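Transmembrane oligosaccharyl transferase, putative (Archaeoglobus fulgidus, PDB 3VGP) is a putative membrane oligosaccharyl transferase of the AglB family, represented here by its C-terminal globular domain alone. Local coordinates at residues K67-K72 and R87-A92. The protein carries 1 engineered substitution. Residues are numbered along the deposited sequence; the frame is centred on the assembly and turned at random.
Sequences KFFTAK and RYVVTA
Val89 on strand 88-91 pushes its two methyl groups up against a pair of phenylalanines at the C-terminal end of helix 58-69. The tight part is Phe68: the two side chains approach from opposite directions, with Phe68 CE2 3.6 Å from Val89 CG1, which lies obliquely to the ring, and Phe68 CZ 3.8 Å from Val89 CG2. The Phe68 CB points toward the strand, and CG anti to the backbone N (chi1 175°) lets the ring reach Val89. Phe69 takes the other course, CG anti to its carbonyl carbon (chi1 -73°), and its ring runs alongside Val89 in the opposite sense to lie by the following two residues. Phe69 CE1 sits 3.9 Å from both Val89 CG1 and Thr91 CG2, while Phe69 CZ brings the ring edge to Val90 O at 3.6 Å.

The looser side is at Thr91, which offers one methyl, its OG1 being hydrogen-bonded to His137. After Phe69 the chain leaves the helix and moves away from the strand, with Lys72 exposed to solvent. Val90 turns its side chain to the other side of the sheet, onto Trp8 and Met15 of helix 6-20, so the strand is sandwiched between helices. No hydrogen bond joins the two segments; buried apolar packing holds them, helped by a weakly polar approach in which the slightly positive ring edge probably suits the carbonyl oxygen.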
ATOM      1  N   LYS A  67      -8.110  -1.654   3.836  1.00 14.98           N
ATOM      2  CA  LYS A  67      -8.829  -2.902   3.601  1.00 17.02           C
ATOM      3  C   LYS A  67      -7.912  -3.916   2.928  1.00 16.06           C
ATOM      4  O   LYS A  67      -7.968  -5.115   3.208  1.00 17.84           O
ATOM      5  CB  LYS A  67     -10.050  -2.651   2.711  1.00 18.33           C
ATOM      6  CG  LYS A  67     -11.168  -1.852   3.372  1.00 21.93           C
ATOM      7  CD  LYS A  67     -11.882  -2.653   4.452  1.00 27.49           C
ATOM      8  CE  LYS A  67     -13.099  -1.893   4.972  1.00 28.71           C
ATOM      9  NZ  LYS A  67     -13.819  -2.634   6.049  1.00 30.81           N
ATOM     10  N   PHE A  68      -7.067  -3.424   2.033  1.00 15.74           N
ATOM     11  CA  PHE A  68      -6.136  -4.276   1.308  1.00 16.44           C
ATOM     12  C   PHE A  68      -5.080  -4.852   2.246  1.00 15.88           C
ATOM     13  O   PHE A  68      -4.872  -6.064   2.291  1.00 17.29           O
ATOM     14  CB  PHE A  68      -5.456  -3.463   0.200  1.00 16.05           C
ATOM     15  CG  PHE A  68      -4.376  -4.208  -0.536  1.00 17.25           C
ATOM     16  CD1 PHE A  68      -4.661  -4.913  -1.697  1.00 16.91           C
ATOM     17  CD2 PHE A  68      -3.069  -4.199  -0.063  1.00 17.61           C
ATOM     18  CE1 PHE A  68      -3.661  -5.597  -2.377  1.00 19.31           C
ATOM     19  CE2 PHE A  68      -2.062  -4.882  -0.734  1.00 19.28           C
ATOM     20  CZ  PHE A  68      -2.361  -5.582  -1.895  1.00 16.61           C
ATOM     21  N   PHE A  69      -4.423  -3.979   3.003  1.00 15.80           N
ATOM     22  CA  PHE A  69      -3.372  -4.417   3.909  1.00 15.86           C
ATOM     23  C   PHE A  69      -3.852  -5.329   5.031  1.00 17.05           C
ATOM     24  O   PHE A  69      -3.152  -6.275   5.393  1.00 18.23           O
ATOM     25  CB  PHE A  69      -2.627  -3.207   4.492  1.00 13.85           C
ATOM     26  CG  PHE A  69      -1.716  -2.515   3.498  1.00 14.49           C
ATOM     27  CD1 PHE A  69      -0.892  -3.262   2.649  1.00 15.00           C
ATOM     28  CD2 PHE A  69      -1.667  -1.125   3.425  1.00 13.66           C
ATOM     29  CE1 PHE A  69      -0.033  -2.630   1.744  1.00 14.69           C
ATOM     30  CE2 PHE A  69      -0.813  -0.480   2.528  1.00 15.97           C
ATOM     31  CZ  PHE A  69       0.007  -1.233   1.685  1.00 16.59           C
ATOM     32  N   THR A  70      -5.044  -5.069   5.562  1.00 17.51           N
ATOM     33  CA  THR A  70      -5.575  -5.888   6.652  1.00 17.70           C
ATOM     34  C   THR A  70      -6.303  -7.154   6.207  1.00 19.64           C
ATOM     35  O   THR A  70      -6.754  -7.940   7.047  1.00 20.96           O
ATOM     36  CB  THR A  70      -6.516  -5.061   7.567  1.00 16.45           C
ATOM     37  OG1 THR A  70      -7.597  -4.520   6.796  1.00 18.49           O
ATOM     38  CG2 THR A  70      -5.751  -3.923   8.210  1.00 16.60           C
ATOM     39  N   ALA A  71      -6.415  -7.368   4.899  1.00 19.90           N
ATOM     40  CA  ALA A  71      -7.082  -8.565   4.397  1.00 20.86           C
ATOM     41  C   ALA A  71      -6.346  -9.809   4.882  1.00 22.40           C
ATOM     42  O   ALA A  71      -5.119  -9.821   4.957  1.00 21.51           O
ATOM     43  CB  ALA A  71      -7.126  -8.547   2.873  1.00 18.98           C
ATOM     44  N   LYS A  72      -7.103 -10.850   5.219  1.00 24.21           N
ATOM     45  CA  LYS A  72      -6.516 -12.102   5.685  1.00 26.56           C
ATOM     46  C   LYS A  72      -6.287 -13.066   4.524  1.00 27.42           C
ATOM     47  O   LYS A  72      -5.462 -13.976   4.617  1.00 28.61           O
ATOM     48  CB  LYS A  72      -7.426 -12.755   6.728  1.00 28.74           C
ATOM     49  CG  LYS A  72      -7.497 -11.998   8.051  1.00 32.72           C
ATOM     50  CD  LYS A  72      -6.151 -12.018   8.766  1.00 35.18           C
ATOM     51  CE  LYS A  72      -6.185 -11.236  10.074  1.00 36.89           C
ATOM     52  NZ  LYS A  72      -7.169 -11.797  11.047  1.00 40.00           N
ATOM     53  N   ARG A  87      -1.160  -0.952 -10.279  1.00 16.90           N
ATOM     54  CA  ARG A  87      -0.042  -1.714 -10.828  1.00 16.03           C
ATOM     55  C   ARG A  87       0.976  -1.988  -9.731  1.00 17.65           C
ATOM     56  O   ARG A  87       1.593  -3.054  -9.696  1.00 15.79           O
ATOM     57  CB  ARG A  87       0.648  -0.944 -11.952  1.00 18.12           C
ATOM     58  CG  ARG A  87       1.890  -1.652 -12.470  1.00 17.28           C
ATOM     59  CD  ARG A  87       2.522  -0.917 -13.637  1.00 20.96           C
ATOM     60  NE  ARG A  87       3.696  -1.627 -14.137  1.00 21.97           N
ATOM     61  CZ  ARG A  87       4.476  -1.184 -15.116  1.00 23.22           C
ATOM     62  NH1 ARG A  87       5.524  -1.899 -15.498  1.00 21.56           N
ATOM     63  NH2 ARG A  87       4.207  -0.026 -15.712  1.00 24.45           N
ATOM     64  N   TYR A  88       1.140  -1.019  -8.835  1.00 15.44           N
ATOM     65  CA  TYR A  88       2.094  -1.148  -7.742  1.00 14.46           C
ATOM     66  C   TYR A  88       1.494  -0.998  -6.357  1.00 14.12           C
ATOM     67  O   TYR A  88       0.604  -0.176  -6.126  1.00 14.77           O
ATOM     68  CB  TYR A  88       3.204  -0.106  -7.881  1.00 14.38           C
ATOM     69  CG  TYR A  88       4.042  -0.239  -9.132  1.00 13.98           C
ATOM     70  CD1 TYR A  88       4.785  -1.391  -9.374  1.00 13.36           C
ATOM     71  CD2 TYR A  88       4.102   0.795 -10.065  1.00 17.67           C
ATOM     72  CE1 TYR A  88       5.573  -1.511 -10.518  1.00 15.50           C
ATOM     73  CE2 TYR A  88       4.886   0.684 -11.216  1.00 17.52           C
ATOM     74  CZ  TYR A  88       5.617  -0.474 -11.431  1.00 17.12           C
ATOM     75  OH  TYR A  88       6.394  -0.602 -12.563  1.00 19.06           O
ATOM     76  N   VAL A  89       2.003  -1.811  -5.437  1.00 15.27           N
ATOM     77  CA  VAL A  89       1.614  -1.764  -4.037  1.00 14.13           C
ATOM     78  C   VAL A  89       2.940  -1.526  -3.314  1.00 15.50           C
ATOM     79  O   VAL A  89       3.928  -2.209  -3.583  1.00 17.09           O
ATOM     80  CB  VAL A  89       1.002  -3.098  -3.557  1.00 15.85           C
ATOM     81  CG1 VAL A  89       0.773  -3.042  -2.058  1.00 16.78           C
ATOM     82  CG2 VAL A  89      -0.323  -3.347  -4.268  1.00 18.26           C
ATOM     83  N   VAL A  90       2.967  -0.566  -2.401  1.00 16.10           N
ATOM     84  CA  VAL A  90       4.208  -0.245  -1.705  1.00 16.23           C
ATOM     85  C   VAL A  90       4.093  -0.400  -0.198  1.00 16.04           C
ATOM     86  O   VAL A  90       3.125   0.058   0.405  1.00 16.29           O
ATOM     87  CB  VAL A  90       4.642   1.203  -2.015  1.00 18.30           C
ATOM     88  CG1 VAL A  90       6.037   1.465  -1.458  1.00 21.13           C
ATOM     89  CG2 VAL A  90       4.608   1.442  -3.516  1.00 21.87           C
ATOM     90  N   THR A  91       5.091  -1.043   0.402  1.00 15.25           N
ATOM     91  CA  THR A  91       5.118  -1.250   1.848  1.00 15.80           C
ATOM     92  C   THR A  91       6.410  -0.662   2.417  1.00 17.18           C
ATOM     93  O   THR A  91       7.286  -0.234   1.670  1.00 17.19           O
ATOM     94  CB  THR A  91       5.042  -2.756   2.221  1.00 15.78           C
ATOM     95  OG1 THR A  91       6.210  -3.441   1.748  1.00 16.89           O
ATOM     96  CG2 THR A  91       3.799  -3.396   1.594  1.00 17.10           C
ATOM     97  N   ALA A  92       6.507  -0.624   3.743  1.00 16.22           N
ATOM     98  CA  ALA A  92       7.692  -0.102   4.423  1.00 16.83           C
ATOM     99  C   ALA A  92       7.618  -0.569   5.868  1.00 16.63           C
ATOM    100  O   ALA A  92       6.545  -0.938   6.347  1.00 16.32           O
ATOM    101  CB  ALA A  92       7.716   1.424   4.361  1.00 16.90           C
TER